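Oxidoreductase (Bordetella pertussis, PDB 3Q2K) is an NAD-dependent dehydrogenase that binds NADH and a UDP-N-acetylglucosaminuronic acid and is required for biosynthesis of 2,3-diacetamido-2,3-dideoxy-D-mannuronic acid. Local coordinates at residues A204-V213 against G255-T263; V220-T230 against T242-H251. All coordinates share one frame; numbering follows the deposited sequence.

How the contacts relate
Contacts 1 and 2 share one mixed sheet. Strands 242-249 and 254-260 are neighbours in it, and the two contacts meet there through probable backbone hydrogen bonds, such as Leu247 N to Gly255 O at 2.7 Å. Helix 210-220 begins in contact 1 and leads directly into strand 223-231 of contact 2. Contact 1 is wholly buried and lies nearer the middle of the chain; the two contact centres are about 12 Å apart. It packs apolar side chains and has no hydrogen bond between its segments. Contact 2 is mostly buried, a backbone ladder ending in a packed Trp249 and partly exposed Glu224, Arg248, Arg250 and His251. Contact 1 carries residues that bind the UDP-sugar ligand; contact 2 lies away from the sites. Both touch the second subunit.

Contact 1 (A204-V213 against G255-T263). With HP7 ((2S,3S,4R,5R,6R)-5-acetamido-6-[[[(2R,3S,4R,5R)-5-(2,4-dioxopyrimidin-1-yl)-3,4-dihydroxy-oxolan-2-yl]methoxy-hydroxy-phosphoryl]oxy-hydroxy-phosphoryl]oxy-3,4-dihydroxy-oxane-2-carboxylic acid), chain V.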
loop_
_atom_site.group_PDB
_atom_site.type_symbol
_atom_site.label_atom_id
_atom_site.label_comp_id
_atom_site.label_asym_id
_atom_site.label_seq_id
_atom_site.Cartn_x
_atom_site.Cartn_y
_atom_site.Cartn_z
ATOM N N ALA C 204 -21.435 -14.836 11.222
ATOM C CA ALA C 204 -22.202 -14.064 12.196
ATOM C C ALA C 204 -22.774 -12.728 11.711
ATOM O O ALA C 204 -23.798 -12.241 12.206
ATOM C CB ALA C 204 -21.312 -13.761 13.381
ATOM N N PHE C 205 -22.011 -12.036 10.869
ATOM C CA PHE C 205 -22.376 -10.676 10.465
ATOM C C PHE C 205 -23.522 -10.740 9.466
ATOM O O PHE C 205 -24.533 -10.061 9.644
ATOM C CB PHE C 205 -21.228 -9.869 9.838
ATOM C CG PHE C 205 -20.348 -9.197 10.852
ATOM C CD1 PHE C 205 -20.607 -7.904 11.268
ATOM C CD2 PHE C 205 -19.270 -9.868 11.414
ATOM C CE1 PHE C 205 -19.776 -7.283 12.182
ATOM C CE2 PHE C 205 -18.460 -9.261 12.352
ATOM C CZ PHE C 205 -18.700 -7.959 12.728
ATOM N N MET C 206 -23.346 -11.572 8.444
ATOM C CA MET C 206 -24.270 -11.618 7.319
ATOM C C MET C 206 -25.582 -12.306 7.680
ATOM O O MET C 206 -26.653 -11.878 7.258
ATOM C CB MET C 206 -23.645 -12.341 6.129
ATOM C CG MET C 206 -24.515 -12.353 4.880
ATOM S SD MET C 206 -23.461 -12.920 3.533
ATOM C CE MET C 206 -22.738 -11.360 3.040
ATOM N N ASN C 207 -25.523 -13.349 8.501
ATOM C CA ASN C 207 -26.754 -14.008 8.916
ATOM C C ASN C 207 -27.375 -13.299 10.120
ATOM O O ASN C 207 -28.283 -12.489 9.938
ATOM C CB ASN C 207 -26.550 -15.512 9.127
ATOM C CG ASN C 207 -27.849 -16.209 9.394
ATOM O OD1 ASN C 207 -28.672 -15.605 10.078
ATOM N ND2 ASN C 207 -28.059 -17.400 8.835
ATOM N N GLN C 208 -26.848 -13.491 11.326
ATOM C CA GLN C 208 -27.545 -13.031 12.532
ATOM C C GLN C 208 -27.507 -11.538 12.825
ATOM O O GLN C 208 -28.494 -10.999 13.324
ATOM C CB GLN C 208 -27.049 -13.738 13.802
ATOM C CG GLN C 208 -27.451 -15.192 13.882
ATOM C CD GLN C 208 -26.477 -16.099 13.157
ATOM O OE1 GLN C 208 -25.407 -15.666 12.733
ATOM N NE2 GLN C 208 -26.821 -17.376 13.059
ATOM N N ALA C 209 -26.357 -10.905 12.614
ATOM C CA ALA C 209 -26.205 -9.508 13.003
ATOM C C ALA C 209 -26.571 -8.547 11.873
ATOM O O ALA C 209 -26.483 -7.328 12.021
ATOM C CB ALA C 209 -24.779 -9.239 13.472
ATOM N N SER C 210 -26.997 -9.083 10.736
ATOM C CA SER C 210 -27.405 -8.203 9.641
ATOM C C SER C 210 -28.533 -7.223 9.986
ATOM O O SER C 210 -28.508 -6.094 9.504
ATOM C CB SER C 210 -27.728 -9.002 8.372
ATOM O OG SER C 210 -28.802 -9.892 8.612
ATOM N N HIS C 211 -29.519 -7.634 10.778
ATOM C CA HIS C 211 -30.523 -6.732 11.340
ATOM C C HIS C 211 -29.820 -5.598 12.063
ATOM O O HIS C 211 -30.392 -4.520 12.244
ATOM C CB HIS C 211 -31.421 -7.422 12.378
ATOM C CG HIS C 211 -32.006 -8.720 11.913
ATOM N ND1 HIS C 211 -33.187 -8.788 11.205
ATOM C CD2 HIS C 211 -31.558 -9.996 12.014
ATOM C CE1 HIS C 211 -33.457 -10.050 10.922
ATOM N NE2 HIS C 211 -32.490 -10.806 11.412
ATOM N N TYR C 212 -28.625 -5.886 12.568
ATOM C CA TYR C 212 -27.927 -4.891 13.371
ATOM C C TYR C 212 -27.007 -4.047 12.502
ATOM O O TYR C 212 -26.906 -2.842 12.702
ATOM C CB TYR C 212 -27.188 -5.540 14.542
ATOM C CG TYR C 212 -28.225 -6.132 15.459
ATOM C CD1 TYR C 212 -28.625 -5.464 16.606
ATOM C CD2 TYR C 212 -28.859 -7.322 15.123
ATOM C CE1 TYR C 212 -29.614 -5.998 17.404
ATOM C CE2 TYR C 212 -29.867 -7.847 15.909
ATOM C CZ TYR C 212 -30.248 -7.164 17.042
ATOM O OH TYR C 212 -31.222 -7.698 17.860
ATOM N N VAL C 213 -26.366 -4.664 11.516
ATOM C CA VAL C 213 -25.651 -3.885 10.517
ATOM C C VAL C 213 -26.591 -2.910 9.828
ATOM O O VAL C 213 -26.181 -1.772 9.620
ATOM C CB VAL C 213 -24.923 -4.800 9.524
ATOM C CG1 VAL C 213 -24.290 -4.008 8.397
ATOM C CG2 VAL C 213 -23.855 -5.522 10.298
ATOM N N GLY C 255 -17.861 4.743 15.417
ATOM C CA GLY C 255 -18.270 3.773 16.421
ATOM C C GLY C 255 -17.778 2.407 15.993
ATOM O O GLY C 255 -16.854 2.289 15.179
ATOM N N SER C 256 -18.408 1.410 16.606
ATOM C CA SER C 256 -18.170 0.003 16.293
ATOM C C SER C 256 -19.381 -0.911 16.457
ATOM O O SER C 256 -20.374 -0.602 17.133
ATOM C CB SER C 256 -17.032 -0.555 17.145
ATOM O OG SER C 256 -17.374 -0.516 18.519
ATOM N N ILE C 257 -19.247 -2.046 15.781
ATOM C CA ILE C 257 -20.213 -3.127 15.854
ATOM C C ILE C 257 -19.455 -4.356 16.315
ATOM O O ILE C 257 -18.447 -4.728 15.717
ATOM C CB ILE C 257 -21.005 -3.335 14.552
ATOM C CG1 ILE C 257 -21.977 -4.503 14.732
ATOM C CG2 ILE C 257 -20.062 -3.494 13.347
ATOM C CD1 ILE C 257 -22.981 -4.760 13.625
ATOM N N ASN C 258 -19.918 -4.922 17.425
ATOM C CA ASN C 258 -19.223 -6.034 18.060
ATOM C C ASN C 258 -20.081 -7.292 18.078
ATOM O O ASN C 258 -21.167 -7.346 18.643
ATOM C CB ASN C 258 -18.753 -5.615 19.455
ATOM C CG ASN C 258 -18.074 -4.249 19.442
ATOM O OD1 ASN C 258 -16.916 -4.152 19.054
ATOM N ND2 ASN C 258 -18.769 -3.183 19.827
ATOM N N VAL C 259 -19.593 -8.343 17.431
ATOM C CA VAL C 259 -20.456 -9.485 17.145
ATOM C C VAL C 259 -19.785 -10.804 17.503
ATOM O O VAL C 259 -18.631 -10.998 17.120
ATOM C CB VAL C 259 -20.792 -9.501 15.641
ATOM C CG1 VAL C 259 -21.599 -10.726 15.257
ATOM C CG2 VAL C 259 -21.596 -8.251 15.278
ATOM N N THR C 260 -20.472 -11.680 18.234
ATOM C CA THR C 260 -20.051 -13.070 18.384
ATOM C C THR C 260 -21.231 -14.002 18.622
ATOM O O THR C 260 -22.241 -13.654 19.230
ATOM C CB THR C 260 -19.010 -13.302 19.496
ATOM O OG1 THR C 260 -18.532 -14.650 19.392
ATOM C CG2 THR C 260 -19.623 -13.085 20.866
ATOM N N MET C 261 -21.121 -15.181 18.030
ATOM C CA MET C 261 -22.122 -16.220 18.233
ATOM C C MET C 261 -21.618 -17.200 19.291
ATOM O O MET C 261 -22.172 -18.278 19.484
ATOM C CB MET C 261 -22.397 -16.968 16.928
ATOM C CG MET C 261 -23.166 -16.188 15.833
ATOM S SD MET C 261 -24.636 -15.352 16.483
ATOM C CE MET C 261 -24.211 -13.618 16.311
ATOM N N LEU C 262 -20.556 -16.847 20.003
ATOM C CA LEU C 262 -19.950 -17.787 20.935
ATOM C C LEU C 262 -20.236 -17.450 22.397
ATOM O O LEU C 262 -19.554 -17.933 23.297
ATOM C CB LEU C 262 -18.446 -17.848 20.677
ATOM C CG LEU C 262 -18.067 -18.110 19.219
ATOM C CD1 LEU C 262 -16.549 -18.147 19.192
ATOM C CD2 LEU C 262 -18.645 -19.386 18.613
ATOM N N THR C 263 -21.260 -16.648 22.673
ATOM C CA THR C 263 -21.422 -16.107 24.016
ATOM C C THR C 263 -21.776 -17.289 24.915
ATOM O O THR C 263 -22.645 -18.102 24.579
ATOM C CB THR C 263 -22.557 -15.052 24.087
ATOM O OG1 THR C 263 -22.402 -14.089 23.037
ATOM C CG2 THR C 263 -22.504 -14.285 25.388
HETATM N N1 HP7 V . -29.957 -20.191 20.187
HETATM C C2 HP7 V . -29.198 -20.709 21.164
HETATM O O2 HP7 V . -28.540 -21.767 21.097
HETATM N N3 HP7 V . -29.100 -20.061 22.336
HETATM C C4 HP7 V . -29.759 -18.897 22.511
HETATM O O4 HP7 V . -29.569 -18.343 23.614
HETATM C C5 HP7 V . -30.550 -18.342 21.506
HETATM C C6 HP7 V . -30.640 -19.042 20.303
HETATM P PA HP7 V . -33.815 -18.017 17.544
HETATM P PB HP7 V . -34.808 -16.345 15.446
HETATM O "O'P" HP7 V . -29.871 -17.918 13.887
HETATM O "O'Q" HP7 V . -30.758 -18.589 12.079
HETATM C "C1'" HP7 V . -32.749 -15.020 14.513
HETATM O O1A HP7 V . -33.838 -17.044 18.702
HETATM O O1B HP7 V . -35.350 -15.263 16.349
HETATM C C1C HP7 V . -30.027 -20.936 18.931
HETATM C "C2'" HP7 V . -32.566 -13.850 13.543
HETATM N "N2'" HP7 V . -33.681 -12.916 13.469
HETATM O O2A HP7 V . -34.819 -19.137 17.393
HETATM O O2B HP7 V . -35.674 -17.379 14.774
HETATM C C2C HP7 V . -31.233 -21.864 18.950
HETATM O O2C HP7 V . -30.860 -23.039 18.230
HETATM C "C3'" HP7 V . -32.431 -14.412 12.133
HETATM O "O3'" HP7 V . -32.257 -13.421 11.103
HETATM O O3A HP7 V . -33.635 -17.153 16.197
HETATM O O3B HP7 V . -34.032 -15.590 14.245
HETATM C C3C HP7 V . -32.141 -21.157 17.963
HETATM O O3C HP7 V . -33.001 -22.145 17.398
HETATM C "C4'" HP7 V . -31.333 -15.472 12.172
HETATM O "O4'" HP7 V . -31.233 -15.981 10.837
HETATM C C4C HP7 V . -31.181 -20.581 16.931
HETATM O O4C HP7 V . -30.200 -20.052 17.820
HETATM C "C5'" HP7 V . -31.734 -16.629 13.084
HETATM O "O5'" HP7 V . -31.789 -16.081 14.397
HETATM C C5C HP7 V . -31.880 -19.368 16.331
HETATM O O5C HP7 V . -32.342 -18.659 17.481
HETATM C "C6'" HP7 V . -30.743 -17.756 13.010
HETATM C "C7'" HP7 V . -33.805 -11.905 14.323
HETATM O "O7'" HP7 V . -32.884 -11.720 15.112
HETATM C "C8'" HP7 V . -35.025 -11.027 14.314
#
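Val259 has CG1 anti to its backbone N (chi1 176°), and this turns both methyls to the 204-213 segment. CG1 meets Ala204 CB at 3.6 Å. CG2 lies over one face of the Phe205 ring, 4.1 Å from its centroid, in a CH-pi contact. It also touches Ala209 CB. Ile257 is extended through CD1. Its CG2 sits at the edge of the Phe205 ring, near the ring plane, while CD1 reaches Val213 CG2 at 3.5 Å. Met261 is bent at chi2 and chi3, which lays its SD and CE against Gln208; CE is 3.8 Å from Gln208 CB.

The same loop also holds the UDP-sugar. Gln208 bends at chi2 (86°) and gives an NE2 hydrogen bond to the carboxylate O'P of HP7 at 3.2 Å. Met261 thus packs against a residue that bonds the ligand carboxylate. Asn207 OD1 accepts from HP7 O4' at 2.7 Å, and its ND2 is held by Asp201. His211 NE2 and HP7 O3' share a nearly straight bond of 2.6 Å, lying in the imidazole plane. Helix 342-361 also packs on Phe205 and Val213.

His211 touches NADH as well. The arrangement is consistent with the Gfo/Idh/MocA C-terminal alpha/beta domain; here a loop and helix start packed on the open-faced sheet present side chains to the UDP-sugar and NADH.

Contact 2 (V220-T230 against T242-H251); sequences VGPVESVYAYT and TGVAALRWRH
The indole of Trp249 is clamped between Val220 and Val223. Val220 CG1 lies over one face, 3.5 Å from the centroid of the five-membered ring. Val223 CG2 lies over the opposite face, 4.0 Å from the same centroid. Next to it, His251 NE2 donates to Val220 O at 2.9 Å; the oxygen lies in the imidazole plane, but the donor stands above the carbonyl plane. The His251 chi1 of 58° puts the ring between backbone N and carbonyl carbon, with Trp249 CB over one face.

Arg250 N bonds to Pro222 O. The Arg250 guanidinium lies with one face over Glu224 CA. Its NH2 is 4.1 Å from Glu224 OE2, too far for a salt bridge. Glu224 and Ser225 both face Arg248 in a classic beta bulge; Arg248 O takes a 2.9 Å bond from Glu224 N and a weak one from Ser225 N.

Past the bulge the antiparallel ladder is regular. Tyr227 pairs with Ala246 and Tyr229 with Val244 as hydrogen-bonded pairs. Val226 CG1 lies alongside Leu247 CD2 at 3.7 Å.

Further out, Trp249 NE1 is bonded to Leu216 O in the preceding helix and Arg250 NH1 to Leu367 O. Helix 342-361 packs on Val223 and Ala228. On the other face, Tyr229 OH bonds Ser225 OG of the second subunit, and Tyr227 stacks on its counterpart there.

The chemistry implies a hairpin held mainly by backbone bonds, with apolar packing toward the helix and polar and aromatic pairing across the subunit interface.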
loop_
_atom_site.group_PDB
_atom_site.type_symbol
_atom_site.label_atom_id
_atom_site.label_comp_id
_atom_site.label_asym_id
_atom_site.label_seq_id
_atom_site.Cartn_x
_atom_site.Cartn_y
_atom_site.Cartn_z
ATOM N N VAL C 220 -28.513 6.013 11.722
ATOM C CA VAL C 220 -27.494 7.024 11.988
ATOM C C VAL C 220 -27.059 7.828 10.759
ATOM O O VAL C 220 -26.660 8.990 10.861
ATOM C CB VAL C 220 -26.262 6.377 12.671
ATOM C CG1 VAL C 220 -25.166 7.415 12.880
ATOM C CG2 VAL C 220 -26.650 5.688 13.996
ATOM N N GLY C 221 -27.154 7.218 9.583
ATOM C CA GLY C 221 -26.911 7.936 8.330
ATOM C C GLY C 221 -25.888 7.203 7.483
ATOM O O GLY C 221 -25.476 6.099 7.826
ATOM N N PRO C 222 -25.465 7.789 6.356
ATOM C CA PRO C 222 -24.521 7.141 5.454
ATOM C C PRO C 222 -23.172 6.807 6.080
ATOM O O PRO C 222 -22.523 7.693 6.635
ATOM C CB PRO C 222 -24.278 8.217 4.393
ATOM C CG PRO C 222 -25.565 9.004 4.366
ATOM C CD PRO C 222 -25.984 9.059 5.815
ATOM N N VAL C 223 -22.738 5.558 5.949
ATOM C CA VAL C 223 -21.392 5.150 6.347
ATOM C C VAL C 223 -20.336 5.540 5.321
ATOM O O VAL C 223 -20.520 5.298 4.131
ATOM C CB VAL C 223 -21.332 3.644 6.695
ATOM C CG1 VAL C 223 -19.912 3.162 7.030
ATOM C CG2 VAL C 223 -22.232 3.388 7.889
ATOM N N GLU C 224 -19.211 6.078 5.787
ATOM C CA GLU C 224 -18.111 6.480 4.916
ATOM C C GLU C 224 -17.162 5.309 4.707
ATOM O O GLU C 224 -16.801 4.998 3.574
ATOM C CB GLU C 224 -17.339 7.678 5.471
ATOM C CG GLU C 224 -16.073 8.038 4.716
ATOM C CD GLU C 224 -15.578 9.435 5.068
ATOM O OE1 GLU C 224 -14.648 9.583 5.887
ATOM O OE2 GLU C 224 -16.115 10.450 4.577
ATOM N N SER C 225 -16.772 4.642 5.787
ATOM C CA SER C 225 -15.902 3.486 5.632
ATOM C C SER C 225 -15.874 2.603 6.872
ATOM O O SER C 225 -16.345 3.032 7.928
ATOM C CB SER C 225 -14.516 4.010 5.256
ATOM O OG SER C 225 -13.870 4.628 6.345
ATOM N N VAL C 226 -15.316 1.398 6.757
ATOM C CA VAL C 226 -15.195 0.461 7.873
ATOM C C VAL C 226 -13.805 -0.149 7.909
ATOM O O VAL C 226 -13.142 -0.268 6.875
ATOM C CB VAL C 226 -16.182 -0.724 7.834
ATOM C CG1 VAL C 226 -17.554 -0.187 7.479
ATOM C CG2 VAL C 226 -15.765 -1.750 6.788
ATOM N N TYR C 227 -13.388 -0.537 9.109
ATOM C CA TYR C 227 -12.290 -1.500 9.204
ATOM C C TYR C 227 -12.759 -2.661 10.074
ATOM O O TYR C 227 -13.354 -2.442 11.135
ATOM C CB TYR C 227 -11.049 -0.863 9.847
ATOM C CG TYR C 227 -9.901 -1.837 9.785
ATOM C CD1 TYR C 227 -9.037 -1.837 8.700
ATOM C CD2 TYR C 227 -9.822 -2.881 10.699
ATOM C CE1 TYR C 227 -8.020 -2.758 8.618
ATOM C CE2 TYR C 227 -8.796 -3.811 10.637
ATOM C CZ TYR C 227 -7.919 -3.748 9.572
ATOM O OH TYR C 227 -6.885 -4.645 9.448
ATOM N N ALA C 228 -12.515 -3.885 9.625
ATOM C CA ALA C 228 -12.994 -5.028 10.414
ATOM C C ALA C 228 -11.941 -6.098 10.633
ATOM O O ALA C 228 -11.081 -6.300 9.775
ATOM C CB ALA C 228 -14.222 -5.681 9.754
ATOM N N TYR C 229 -12.040 -6.777 11.770
ATOM C CA TYR C 229 -11.345 -8.041 12.000
ATOM C C TYR C 229 -12.450 -9.080 12.183
ATOM O O TYR C 229 -13.403 -8.855 12.942
ATOM C CB TYR C 229 -10.573 -8.011 13.322
ATOM C CG TYR C 229 -9.436 -7.020 13.477
ATOM C CD1 TYR C 229 -8.171 -7.339 13.010
ATOM C CD2 TYR C 229 -9.597 -5.830 14.167
ATOM C CE1 TYR C 229 -7.106 -6.485 13.185
ATOM C CE2 TYR C 229 -8.544 -4.950 14.329
ATOM C CZ TYR C 229 -7.300 -5.305 13.860
ATOM O OH TYR C 229 -6.257 -4.421 14.003
ATOM N N THR C 230 -12.332 -10.219 11.506
ATOM C CA THR C 230 -13.246 -11.312 11.844
ATOM C C THR C 230 -12.448 -12.599 12.011
ATOM O O THR C 230 -11.296 -12.683 11.579
ATOM C CB THR C 230 -14.335 -11.529 10.785
ATOM O OG1 THR C 230 -13.742 -12.063 9.595
ATOM C CG2 THR C 230 -15.135 -10.246 10.535
ATOM N N THR C 242 -17.142 -14.736 14.937
ATOM C CA THR C 242 -16.869 -13.628 15.837
ATOM C C THR C 242 -16.215 -12.519 15.028
ATOM O O THR C 242 -15.364 -12.784 14.172
ATOM C CB THR C 242 -15.808 -14.160 16.817
ATOM O OG1 THR C 242 -16.368 -15.270 17.526
ATOM C CG2 THR C 242 -15.336 -13.070 17.750
ATOM N N GLY C 243 -16.583 -11.279 15.325
ATOM C CA GLY C 243 -15.868 -10.158 14.743
ATOM C C GLY C 243 -16.213 -8.801 15.312
ATOM O O GLY C 243 -17.097 -8.634 16.154
ATOM N N VAL C 244 -15.447 -7.832 14.830
ATOM C CA VAL C 244 -15.613 -6.425 15.202
ATOM C C VAL C 244 -15.391 -5.559 13.958
ATOM O O VAL C 244 -14.484 -5.843 13.170
ATOM C CB VAL C 244 -14.628 -6.052 16.344
ATOM C CG1 VAL C 244 -13.174 -6.127 15.914
ATOM C CG2 VAL C 244 -14.836 -4.612 16.771
ATOM N N ALA C 245 -16.184 -4.504 13.793
ATOM C CA ALA C 245 -15.946 -3.475 12.783
ATOM C C ALA C 245 -15.846 -2.097 13.412
ATOM O O ALA C 245 -16.707 -1.773 14.239
ATOM C CB ALA C 245 -17.046 -3.451 11.722
ATOM N N ALA C 246 -14.837 -1.323 13.000
ATOM C CA ALA C 246 -14.714 0.084 13.381
ATOM C C ALA C 246 -15.394 0.858 12.258
ATOM O O ALA C 246 -15.199 0.543 11.083
ATOM C CB ALA C 246 -13.229 0.490 13.509
ATOM N N LEU C 247 -16.150 1.897 12.604
ATOM C CA LEU C 247 -16.898 2.671 11.623
ATOM C C LEU C 247 -16.601 4.168 11.641
ATOM O O LEU C 247 -16.345 4.765 12.688
ATOM C CB LEU C 247 -18.393 2.502 11.914
ATOM C CG LEU C 247 -18.670 1.043 12.263
ATOM C CD1 LEU C 247 -19.890 0.934 13.151
ATOM C CD2 LEU C 247 -18.856 0.289 10.958
ATOM N N ARG C 248 -16.704 4.792 10.472
ATOM C CA ARG C 248 -16.827 6.250 10.450
ATOM C C ARG C 248 -17.976 6.707 9.559
ATOM O O ARG C 248 -18.103 6.207 8.446
ATOM C CB ARG C 248 -15.538 6.859 9.908
ATOM C CG ARG C 248 -15.694 8.358 9.629
ATOM C CD ARG C 248 -14.322 8.920 9.274
ATOM N NE ARG C 248 -13.647 9.428 10.466
ATOM C CZ ARG C 248 -12.333 9.464 10.669
ATOM N NH1 ARG C 248 -11.858 9.954 11.807
ATOM N NH2 ARG C 248 -11.479 9.014 9.761
ATOM N N TRP C 249 -18.803 7.652 9.994
ATOM C CA TRP C 249 -19.952 8.028 9.180
ATOM C C TRP C 249 -19.557 9.270 8.400
ATOM O O TRP C 249 -18.565 9.914 8.738
ATOM C CB TRP C 249 -21.158 8.366 10.070
ATOM C CG TRP C 249 -22.005 7.183 10.401
ATOM C CD1 TRP C 249 -23.155 6.799 9.764
ATOM C CD2 TRP C 249 -21.797 6.248 11.470
ATOM N NE1 TRP C 249 -23.656 5.663 10.355
ATOM C CE2 TRP C 249 -22.832 5.298 11.389
ATOM C CE3 TRP C 249 -20.787 6.067 12.425
ATOM C CZ2 TRP C 249 -22.902 4.209 12.258
ATOM C CZ3 TRP C 249 -20.876 5.000 13.306
ATOM C CH2 TRP C 249 -21.939 4.096 13.226
ATOM N N ARG C 250 -20.341 9.631 7.389
ATOM C CA ARG C 250 -19.967 10.742 6.505
ATOM C C ARG C 250 -20.133 12.043 7.281
ATOM O O ARG C 250 -19.355 12.975 7.096
ATOM C CB ARG C 250 -20.857 10.785 5.248
ATOM C CG ARG C 250 -20.349 9.809 4.194
ATOM C CD ARG C 250 -20.951 10.105 2.834
ATOM N NE ARG C 250 -20.887 8.812 2.161
ATOM C CZ ARG C 250 -19.751 8.360 1.643
ATOM N NH1 ARG C 250 -19.706 7.184 1.036
ATOM N NH2 ARG C 250 -18.667 9.127 1.692
ATOM N N HIS C 251 -21.139 12.092 8.149
ATOM C CA HIS C 251 -21.295 13.282 8.979
ATOM C C HIS C 251 -20.274 13.251 10.112
ATOM O O HIS C 251 -20.219 14.174 10.925
ATOM C CB HIS C 251 -22.734 13.423 9.492
ATOM C CG HIS C 251 -23.219 12.252 10.293
ATOM N ND1 HIS C 251 -22.524 11.735 11.364
ATOM C CD2 HIS C 251 -24.329 11.487 10.178
ATOM C CE1 HIS C 251 -23.148 10.672 11.834
ATOM N NE2 HIS C 251 -24.280 10.536 11.167
HETATM O O HOH W 1 -23.339 10.069 7.563
#